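Local structure of glucose import ATP-binding protein GlcV (Sulfolobus solfataricus, 1OXX) at residues Ile103-Pro106 against Leu107-Met110; Arg139-Gly143 against Ala144-Arg148; Leu164-Pro167 against Phe168-Leu171. The protein hydrolyses ATP to drive glucose uptake, as the ATP-binding subunit of the GlcSTUV ABC transporter. The protein carries 1 engineered substitution. One frame throughout, in Å; residues are numbered along the deposited sequence. Where two conformers were deposited one is given.

How the contacts relate
Each of the three contacts is a tight local turn or cap; they follow one another along the chain, none enclosing or crossing another, all in the ABC-ATPase domain. Contact 1 closes the turn that leaves helix 99-104 on the way to helix 114-127. Contact 2 comes after that second helix and starts helix 143-155; its centre is about 20 Å from that of contact 1, and their nearest atoms stay about 6 Å apart. Contact 3 turns the chain at the end of strand 161-165, before helix 176-190. Contacts 2 and 3 touch: Gln-147 NE2 probably donates to Pro-167 O, and Gln-147 packs on Phe-168 and Leu-171, tying helix 143-155 to the Walker B end.

Contact 1 of 3, residues Ile103-Pro106 against Leu107-Met110; sequences IAFP and LTNM
Ala-104 O and Phe-105 O receive the amides of Leu-107 and Thr-108 respectively, as helix 99-104 passes through a 3-10 segment into a type I beta turn from Leu-107 to Met-110. The Leu-107 N to Ala-104 O bond measures 2.8 Å; that from Thr-108 N to Phe-105 O is longer, 3.2 Å. Thr-108 grips the same oxygen a second time through its hydroxyl, OG1 lying 2.7 Å from Phe-105 O and 20° from the carbonyl plane. OG1 reaches it because it stands beside its own backbone N (chi1 -61°), which leaves the methyl CG2 beside the carbonyl carbon. A water joins the threonine hydroxyl to the helix end, donating to both Ala-104 O and Thr-108 OG1. A second water, donating to Pro-106 O, takes the amide hydrogen of Asn-109 at 2.6 Å from Asn-109 N. Met-110 brings CG to 3.5 Å from Pro-106 O. Leu-107, buried, packs on Arg-120, Val-156 and Lys-157, while the Phe-105 ring meets that of Tyr-94. This is a helix C-terminal end unwinding through a 3-10 turn, at the surface of the ABC-ATPase domain and away from its annotated ATP site.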
ATOM      1  N   ILE A 103      25.084   1.316  11.156  1.00  5.10           N
ATOM      2  CA  ILE A 103      24.315   2.412  11.723  1.00  3.93           C
ATOM      3  C   ILE A 103      25.138   3.702  11.782  1.00  7.36           C
ATOM      4  O   ILE A 103      24.601   4.801  11.596  1.00  7.84           O
ATOM      5  CB  ILE A 103      23.770   2.021  13.094  1.00  5.86           C
ATOM      6  CG1 ILE A 103      22.849   0.798  12.978  1.00  6.05           C
ATOM      7  CG2 ILE A 103      23.027   3.194  13.739  1.00  4.99           C
ATOM      8  CD1 ILE A 103      22.481   0.164  14.347  1.00  7.52           C
ATOM      9  N   ALA A 104      26.438   3.575  11.999  1.00  5.25           N
ATOM     10  CA  ALA A 104      27.317   4.734  12.088  1.00  5.02           C
ATOM     11  C   ALA A 104      27.626   5.353  10.737  1.00  6.11           C
ATOM     12  O   ALA A 104      28.005   6.527  10.649  1.00  8.69           O
ATOM     13  CB  ALA A 104      28.600   4.342  12.739  1.00  7.07           C
ATOM     14  N   PHE A 105      27.502   4.571   9.678  1.00  7.54           N
ATOM     15  CA  PHE A 105      27.908   5.020   8.355  1.00  8.80           C
ATOM     16  C   PHE A 105      27.395   6.411   7.957  1.00  6.14           C
ATOM     17  O   PHE A 105      28.174   7.226   7.475  1.00  9.71           O
ATOM     18  CB  PHE A 105      27.513   3.978   7.303  1.00 11.43           C
ATOM     19  CG  PHE A 105      28.142   4.220   5.960  1.00 19.16           C
ATOM     20  CD1 PHE A 105      29.484   3.958   5.757  1.00 21.38           C
ATOM     21  CD2 PHE A 105      27.398   4.727   4.923  1.00 21.61           C
ATOM     22  CE1 PHE A 105      30.069   4.188   4.524  1.00 31.86           C
ATOM     23  CE2 PHE A 105      27.975   4.958   3.687  1.00 23.96           C
ATOM     24  CZ  PHE A 105      29.313   4.685   3.494  1.00 26.81           C
ATOM     25  N   PRO A 106      26.111   6.699   8.145  1.00  6.07           N
ATOM     26  CA  PRO A 106      25.598   8.013   7.738  1.00  8.16           C
ATOM     27  C   PRO A 106      26.215   9.169   8.508  1.00  7.43           C
ATOM     28  O   PRO A 106      26.084  10.312   8.074  1.00 10.61           O
ATOM     29  CB  PRO A 106      24.100   7.911   8.039  1.00 10.30           C
ATOM     30  CG  PRO A 106      23.807   6.428   8.020  1.00  9.11           C
ATOM     31  CD  PRO A 106      25.043   5.821   8.649  1.00  6.82           C
ATOM     32  N   LEU A 107      26.870   8.890   9.627  1.00  8.43           N
ATOM     33  CA  LEU A 107      27.443   9.946  10.462  1.00  6.50           C
ATOM     34  C   LEU A 107      28.884  10.293  10.111  1.00 13.37           C
ATOM     35  O   LEU A 107      29.461  11.197  10.710  1.00 12.60           O
ATOM     36  CB  LEU A 107      27.405   9.526  11.923  1.00  8.28           C
ATOM     37  CG  LEU A 107      26.034   9.184  12.521  1.00  6.19           C
ATOM     38  CD1 LEU A 107      26.144   8.854  13.997  1.00  8.19           C
ATOM     39  CD2 LEU A 107      25.092  10.339  12.311  1.00  7.35           C
ATOM     40  N   THR A 108      29.442   9.585   9.141  1.00 11.03           N
ATOM     41  CA  THR A 108      30.854   9.709   8.777  1.00 17.14           C
ATOM     42  C   THR A 108      31.322  11.142   8.577  1.00 18.20           C
ATOM     43  O   THR A 108      32.389  11.527   9.067  1.00 17.11           O
ATOM     44  CB  THR A 108      31.120   8.911   7.502  1.00 19.43           C
ATOM     45  OG1 THR A 108      30.829   7.530   7.730  1.00 19.91           O
ATOM     46  CG2 THR A 108      32.603   8.929   7.155  1.00 22.33           C
ATOM     47  N   ASN A 109      30.533  11.925   7.858  1.00 14.61           N
ATOM     48  CA  ASN A 109      30.916  13.300   7.559  1.00 23.65           C
ATOM     49  C   ASN A 109      29.977  14.341   8.168  1.00 18.60           C
ATOM     50  O   ASN A 109      29.723  15.396   7.578  1.00 17.46           O
ATOM     51  CB  ASN A 109      31.017  13.484   6.052  1.00 23.21           C
ATOM     52  CG  ASN A 109      32.023  12.534   5.414  1.00 29.53           C
ATOM     53  OD1 ASN A 109      33.214  12.529   5.763  1.00 26.16           O
ATOM     54  ND2 ASN A 109      31.551  11.726   4.473  1.00 25.01           N
ATOM     55  N   MET A 110      29.495  14.052   9.373  1.00 13.56           N
ATOM     56  CA  MET A 110      28.587  14.947  10.080  1.00 10.86           C
ATOM     57  C   MET A 110      29.276  15.741  11.188  1.00  8.34           C
ATOM     58  O   MET A 110      28.639  16.245  12.101  1.00 14.06           O
ATOM     59  CB  MET A 110      27.405  14.149  10.631  1.00 10.62           C
ATOM     60  CG  MET A 110      26.586  13.490   9.526  1.00 12.75           C
ATOM     61  SD  MET A 110      25.957  14.690   8.309  1.00 18.33           S
ATOM     62  CE  MET A 110      24.951  15.594   9.364  1.00 18.29           C
TER
HETATM   63  O   HOH W   1      30.841   6.968  10.970  1.00 22.41           O
HETATM   64  O   HOH W   2      28.295  11.490   6.564  1.00 34.84           O

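Contact 2 of 3, residues Arg139-Gly143 against Ala144-Arg148; sequences RELSG and AQQQR. Engineered in segment 144-148: Ala-144 (natural residue Gly).
Ser-142 and Gln-145 meet through two different first torsions: chi1 68° sets Ser-142 OG between its own backbone N and carbonyl carbon, whereas chi1 -71° puts Gln-145 CG anti to the carbonyl carbon, and the glutamine then runs out extended, back toward the start of the helix. The serine hydroxyl oxygen thus accepts from the amide of the third residue on, Ser-142 OG to Gln-145 N being 3.0 Å. Gln-145 OE1 in turn accepts the amide of Ser-142, N to OE1 3.0 Å and nearly straight at 171°, though the donor is somewhat tilted from the carbonyl plane. The reciprocal pair is a capping box, with Ser-142 as N-cap of helix 143-155: the serine hydroxyl satisfies the first-turn amide of Gln-145, and the glutamine oxygen the amide of the N-cap residue itself. OE1 has a further partner, a water 2.7 Å from Gln-145 OE1 that also donates to Glu-140 O. In ABC-ATPases the LSGGQ signature opens this helix; the chain here reads Leu-Ser-Gly-Ala-Gln because Ala-144 is an engineered replacement of glycine, its CB lying 4.1 Å from Ser-142 OG. Regular helical bonding begins with Gln-146 N to Ser-142 O and Gln-147 N to Gly-143 O. Leu-141, buried, packs its CB 3.8 Å from Gln-146 CG, and its CD2 reaches Gln-145 OE1. The amide of Gln-146 is held from outside, NE2 donating to Pro-138 O. Gln-147 NE2 probably donates to Pro-167 O, while a water donates to both Gln-147 OE1 and Gly-143 O. Farther back along the chain, Arg-139 NE and Glu-140 OE1 form a salt bridge of 2.9 Å, the carboxylate at the guanidinium edge and using its syn lone pair.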
ATOM      1  N   ARG A 139      24.606 -10.994   8.389  1.00  5.28           N
ATOM      2  CA  ARG A 139      24.273 -12.387   8.146  1.00  3.64           C
ATOM      3  C   ARG A 139      23.935 -13.125   9.440  1.00  3.03           C
ATOM      4  O   ARG A 139      23.172 -14.088   9.421  1.00  5.86           O
ATOM      5  CB  ARG A 139      25.431 -13.090   7.448  1.00  4.75           C
ATOM      6  CG  ARG A 139      25.123 -14.523   7.012  1.00  6.95           C
ATOM      7  CD  ARG A 139      26.249 -15.169   6.261  1.00  5.88           C
ATOM      8  NE  ARG A 139      27.426 -15.321   7.104  1.00  5.49           N
ATOM      9  CZ  ARG A 139      28.563 -15.845   6.675  1.00  7.34           C
ATOM     10  NH1 ARG A 139      28.658 -16.264   5.415  1.00  8.77           N
ATOM     11  NH2 ARG A 139      29.598 -15.960   7.496  1.00  8.57           N
ATOM     12  N   GLU A 140      24.530 -12.684  10.543  1.00  3.60           N
ATOM     13  CA  GLU A 140      24.317 -13.337  11.832  1.00  4.38           C
ATOM     14  C   GLU A 140      23.157 -12.716  12.602  1.00  5.63           C
ATOM     15  O   GLU A 140      22.919 -13.060  13.766  1.00 10.91           O
ATOM     16  CB  GLU A 140      25.593 -13.337  12.675  1.00  5.74           C
ATOM     17  CG  GLU A 140      26.625 -14.363  12.226  1.00  4.09           C
ATOM     18  CD  GLU A 140      27.247 -14.050  10.883  1.00  8.73           C
ATOM     19  OE1 GLU A 140      27.080 -14.854   9.939  1.00  6.93           O
ATOM     20  OE2 GLU A 140      27.927 -13.018  10.765  1.00  8.17           O
ATOM     21  N   LEU A 141      22.456 -11.797  11.966  1.00  4.74           N
ATOM     22  CA  LEU A 141      21.262 -11.218  12.574  1.00  5.64           C
ATOM     23  C   LEU A 141      20.008 -11.930  12.078  1.00  6.32           C
ATOM     24  O   LEU A 141      19.970 -12.430  10.952  1.00  6.06           O
ATOM     25  CB  LEU A 141      21.137  -9.747  12.197  1.00  3.87           C
ATOM     26  CG  LEU A 141      22.223  -8.793  12.666  1.00  3.67           C
ATOM     27  CD1 LEU A 141      21.963  -7.396  12.155  1.00  8.77           C
ATOM     28  CD2 LEU A 141      22.337  -8.809  14.173  1.00  7.85           C
ATOM     29  N   SER A 142      18.968 -11.961  12.908  1.00  4.80           N
ATOM     30  CA  SER A 142      17.677 -12.472  12.470  1.00  6.57           C
ATOM     31  C   SER A 142      17.057 -11.473  11.495  1.00  9.13           C
ATOM     32  O   SER A 142      17.509 -10.338  11.395  1.00  6.95           O
ATOM     33  CB  SER A 142      16.734 -12.614  13.661  1.00  7.59           C
ATOM     34  OG  SER A 142      16.379 -11.341  14.176  1.00  7.68           O
ATOM     35  N   GLY A 143      15.999 -11.885  10.805  1.00 11.76           N
ATOM     36  CA  GLY A 143      15.283 -10.983   9.917  1.00  9.18           C
ATOM     37  C   GLY A 143      14.794  -9.729  10.622  1.00  7.10           C
ATOM     38  O   GLY A 143      14.987  -8.618  10.127  1.00  7.58           O
ATOM     39  N   ALA A 144      14.199  -9.894  11.798  1.00  7.31           N
ATOM     40  CA  ALA A 144      13.688  -8.756  12.552  1.00 11.04           C
ATOM     41  C   ALA A 144      14.834  -7.855  12.967  1.00  7.48           C
ATOM     42  O   ALA A 144      14.717  -6.639  12.923  1.00  7.51           O
ATOM     43  CB  ALA A 144      12.916  -9.208  13.753  1.00  9.77           C
ATOM     44  N   GLN A 145      15.955  -8.440  13.375  1.00  8.81           N
ATOM     45  CA  GLN A 145      17.100  -7.635  13.743  1.00  6.10           C
ATOM     46  C   GLN A 145      17.660  -6.853  12.557  1.00  5.51           C
ATOM     47  O   GLN A 145      18.058  -5.708  12.719  1.00  6.13           O
ATOM     48  CB  GLN A 145      18.178  -8.500  14.386  1.00  5.81           C
ATOM     49  CG  GLN A 145      17.775  -8.974  15.767  1.00  8.01           C
ATOM     50  CD  GLN A 145      18.677 -10.046  16.342  1.00  5.40           C
ATOM     51  OE1 GLN A 145      19.414 -10.717  15.611  1.00  7.84           O
ATOM     52  NE2 GLN A 145      18.629 -10.211  17.665  1.00  9.36           N
ATOM     53  N   GLN A 146      17.680  -7.454  11.365  1.00  6.65           N
ATOM     54  CA  GLN A 146      18.162  -6.753  10.181  1.00  5.64           C
ATOM     55  C   GLN A 146      17.241  -5.579   9.888  1.00  6.05           C
ATOM     56  O   GLN A 146      17.694  -4.488   9.548  1.00  7.31           O
ATOM     57  CB  GLN A 146      18.225  -7.690   8.966  1.00  7.10           C
ATOM     58  CG  GLN A 146      19.266  -8.795   9.083  1.00  9.17           C
ATOM     59  CD  GLN A 146      19.026  -9.913   8.096  1.00 13.96           C
ATOM     60  OE1 GLN A 146      18.023  -9.905   7.379  1.00 20.98           O
ATOM     61  NE2 GLN A 146      19.933 -10.877   8.048  1.00 10.74           N
ATOM     62  N   GLN A 147      15.945  -5.805  10.039  1.00  6.77           N
ATOM     63  CA  GLN A 147      14.971  -4.740   9.856  1.00  8.16           C
ATOM     64  C   GLN A 147      15.235  -3.587  10.805  1.00  5.46           C
ATOM     65  O   GLN A 147      15.211  -2.407  10.425  1.00  7.33           O
ATOM     66  CB  GLN A 147      13.566  -5.284  10.088  1.00 10.20           C
ATOM     67  CG  GLN A 147      12.484  -4.332   9.653  1.00 12.84           C
ATOM     68  CD  GLN A 147      12.152  -4.476   8.182  1.00 16.58           C
ATOM     69  OE1 GLN A 147      12.525  -5.475   7.543  1.00 19.60           O
ATOM     70  NE2 GLN A 147      11.435  -3.500   7.642  1.00 26.15           N
ATOM     71  N   ARG A 148      15.483  -3.920  12.060  1.00  7.13           N
ATOM     72  CA  ARG A 148      15.748  -2.910  13.054  1.00  7.08           C
ATOM     73  C   ARG A 148      17.073  -2.175  12.810  1.00  5.85           C
ATOM     74  O   ARG A 148      17.144  -0.963  13.043  1.00  6.64           O
ATOM     75  CB  ARG A 148      15.646  -3.499  14.456  1.00  5.67           C
ATOM     76  CG  ARG A 148      14.230  -3.887  14.809  1.00  7.77           C
ATOM     77  CD  ARG A 148      14.116  -4.681  16.069  1.00 16.16           C
ATOM     78  NE  ARG A 148      12.714  -4.970  16.341  1.00 12.93           N
ATOM     79  CZ  ARG A 148      12.025  -4.419  17.318  1.00 12.93           C
ATOM     80  NH1 ARG A 148      12.601  -3.558  18.142  1.00 20.76           N
ATOM     81  NH2 ARG A 148      10.745  -4.734  17.473  1.00 18.39           N
TER
HETATM   82  O   HOH W   3      20.864 -12.942  15.932  1.00 23.83           O
HETATM   83  O   HOH W   4      14.646  -7.852   7.069  1.00 44.09           O

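Contact 3 of 3, residues Leu164-Pro167 against Phe168-Leu171; sequences LDEP and FSNL
Pro-167 lays its CG over one face of the Phe-168 ring, a CH-pi contact with CG 3.6 Å from the ring centroid and 15° off the ring normal. The nearest ring carbon is CE1, 3.5 Å from Pro-167 CG, so the touch is shifted toward the rim. The phenylalanine also packs on Ala-179 and Arg-180 of helix 176-190 and on Gln-147. With an alanine here the proline ring would probably lose its aromatic cover, leaving a gap between the turn and helix 176-190. Ser-169 OG donates to Glu-166 OE1 over 2.5 Å, approaching OE1 nearly in line with its C-O bond. Glu-166 reaches it by bending at chi2 (-75°), and its other oxygen, OE2, is hydrogen-bonded to His-199 ND1. The backbone bond closing the type I turn, Ser-169 N to Glu-166 O, is weak at 3.4 Å, and a second type I turn follows from Phe-168 to Leu-171. Asp-165 OD2 is hydrogen-bonded to Thr-45 OG1 of the P-loop. Strand 161-165, ending in Asp-165 and followed by Glu-166, carries the Walker B motif of the ABC-ATPases; Glu-166 probably takes part in ATP binding, and the turns after it hold the start of the D-loop, Ser-169 to Leu-171.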
ATOM      1  N   LEU A 164       9.585   4.975   3.201  1.00  4.80           N
ATOM      2  CA  LEU A 164       9.552   3.516   3.207  1.00  6.46           C
ATOM      3  C   LEU A 164       9.073   3.025   1.848  1.00  7.23           C
ATOM      4  O   LEU A 164       8.009   3.404   1.379  1.00  8.66           O
ATOM      5  CB  LEU A 164       8.599   3.014   4.281  1.00  7.29           C
ATOM      6  CG  LEU A 164       8.820   3.506   5.711  0.50 11.27           C
ATOM      7  CD1 LEU A 164       7.664   3.054   6.606  0.50 10.17           C
ATOM      8  CD2 LEU A 164      10.157   3.049   6.272  0.50 14.89           C
ATOM      9  N   ASP A 165       9.882   2.195   1.214  1.00  5.29           N
ATOM     10  CA  ASP A 165       9.544   1.600  -0.069  1.00  7.41           C
ATOM     11  C   ASP A 165       9.601   0.086   0.112  1.00  9.65           C
ATOM     12  O   ASP A 165      10.687  -0.482   0.259  1.00 11.54           O
ATOM     13  CB  ASP A 165      10.539   2.046  -1.138  1.00  9.62           C
ATOM     14  CG  ASP A 165      10.160   1.580  -2.537  1.00 12.23           C
ATOM     15  OD1 ASP A 165       9.370   0.618  -2.670  1.00 12.86           O
ATOM     16  OD2 ASP A 165      10.619   2.137  -3.561  1.00 14.84           O
ATOM     17  N   GLU A 166       8.433  -0.563   0.120  1.00 10.03           N
ATOM     18  CA  GLU A 166       8.352  -2.012   0.319  1.00 11.75           C
ATOM     19  C   GLU A 166       9.157  -2.418   1.535  1.00 16.54           C
ATOM     20  O   GLU A 166       9.947  -3.361   1.482  1.00 17.14           O
ATOM     21  CB  GLU A 166       8.906  -2.760  -0.896  1.00 21.33           C
ATOM     22  CG  GLU A 166       8.077  -2.639  -2.148  1.00 14.81           C
ATOM     23  CD  GLU A 166       6.819  -3.484  -2.101  1.00 20.79           C
ATOM     24  OE1 GLU A 166       6.838  -4.538  -1.430  1.00 28.81           O
ATOM     25  OE2 GLU A 166       5.821  -3.094  -2.738  1.00 19.25           O
ATOM     26  N   PRO A 167       8.951  -1.727   2.646  1.00 11.85           N
ATOM     27  CA  PRO A 167       9.829  -1.873   3.811  1.00 14.37           C
ATOM     28  C   PRO A 167       9.753  -3.198   4.556  1.00 22.24           C
ATOM     29  O   PRO A 167      10.668  -3.461   5.352  1.00 22.17           O
ATOM     30  CB  PRO A 167       9.323  -0.786   4.746  1.00 13.39           C
ATOM     31  CG  PRO A 167       7.903  -0.682   4.400  1.00 12.96           C
ATOM     32  CD  PRO A 167       7.891  -0.738   2.893  1.00 13.78           C
ATOM     33  N   PHE A 168       8.703  -3.990   4.340  1.00 13.63           N
ATOM     34  CA  PHE A 168       8.515  -5.218   5.120  1.00 13.68           C
ATOM     35  C   PHE A 168       8.580  -6.453   4.261  1.00 18.90           C
ATOM     36  O   PHE A 168       8.339  -7.567   4.728  1.00 14.20           O
ATOM     37  CB  PHE A 168       7.162  -5.168   5.827  1.00 12.52           C
ATOM     38  CG  PHE A 168       6.912  -3.882   6.523  1.00  9.37           C
ATOM     39  CD1 PHE A 168       5.846  -3.088   6.172  1.00 10.11           C
ATOM     40  CD2 PHE A 168       7.780  -3.442   7.517  1.00 10.92           C
ATOM     41  CE1 PHE A 168       5.637  -1.882   6.800  1.00 13.51           C
ATOM     42  CE2 PHE A 168       7.570  -2.264   8.138  1.00 12.40           C
ATOM     43  CZ  PHE A 168       6.488  -1.481   7.791  1.00 13.23           C
ATOM     44  N   SER A 169       8.922  -6.258   2.999  1.00 15.08           N
ATOM     45  CA  SER A 169       8.871  -7.353   2.045  1.00 23.31           C
ATOM     46  C   SER A 169       9.993  -8.375   2.188  1.00 22.98           C
ATOM     47  O   SER A 169       9.926  -9.429   1.578  1.00 20.29           O
ATOM     48  CB  SER A 169       8.790  -6.794   0.624  1.00 26.13           C
ATOM     49  OG  SER A 169       7.668  -5.922   0.513  1.00 24.04           O
ATOM     50  N   ASN A 170      11.009  -8.087   2.996  1.00 20.03           N
ATOM     51  CA  ASN A 170      12.078  -9.064   3.223  1.00 24.39           C
ATOM     52  C   ASN A 170      11.696 -10.042   4.324  1.00 22.61           C
ATOM     53  O   ASN A 170      12.310 -11.092   4.485  1.00 23.99           O
ATOM     54  CB  ASN A 170      13.378  -8.371   3.638  1.00 18.60           C
ATOM     55  CG  ASN A 170      14.101  -7.732   2.474  1.00 26.59           C
ATOM     56  OD1 ASN A 170      13.772  -7.973   1.316  1.00 26.48           O
ATOM     57  ND2 ASN A 170      15.093  -6.901   2.780  1.00 39.63           N
ATOM     58  N   LEU A 171      10.679  -9.675   5.090  1.00 16.27           N
ATOM     59  CA  LEU A 171      10.279 -10.443   6.251  1.00  8.86           C
ATOM     60  C   LEU A 171       9.273 -11.507   5.914  1.00 22.23           C
ATOM     61  O   LEU A 171       8.467 -11.349   4.998  1.00 17.56           O
ATOM     62  CB  LEU A 171       9.640  -9.532   7.294  1.00 14.43           C
ATOM     63  CG  LEU A 171      10.539  -8.488   7.939  1.00 12.39           C
ATOM     64  CD1 LEU A 171       9.718  -7.536   8.788  1.00 14.98           C
ATOM     65  CD2 LEU A 171      11.610  -9.178   8.776  1.00 16.55           C
TER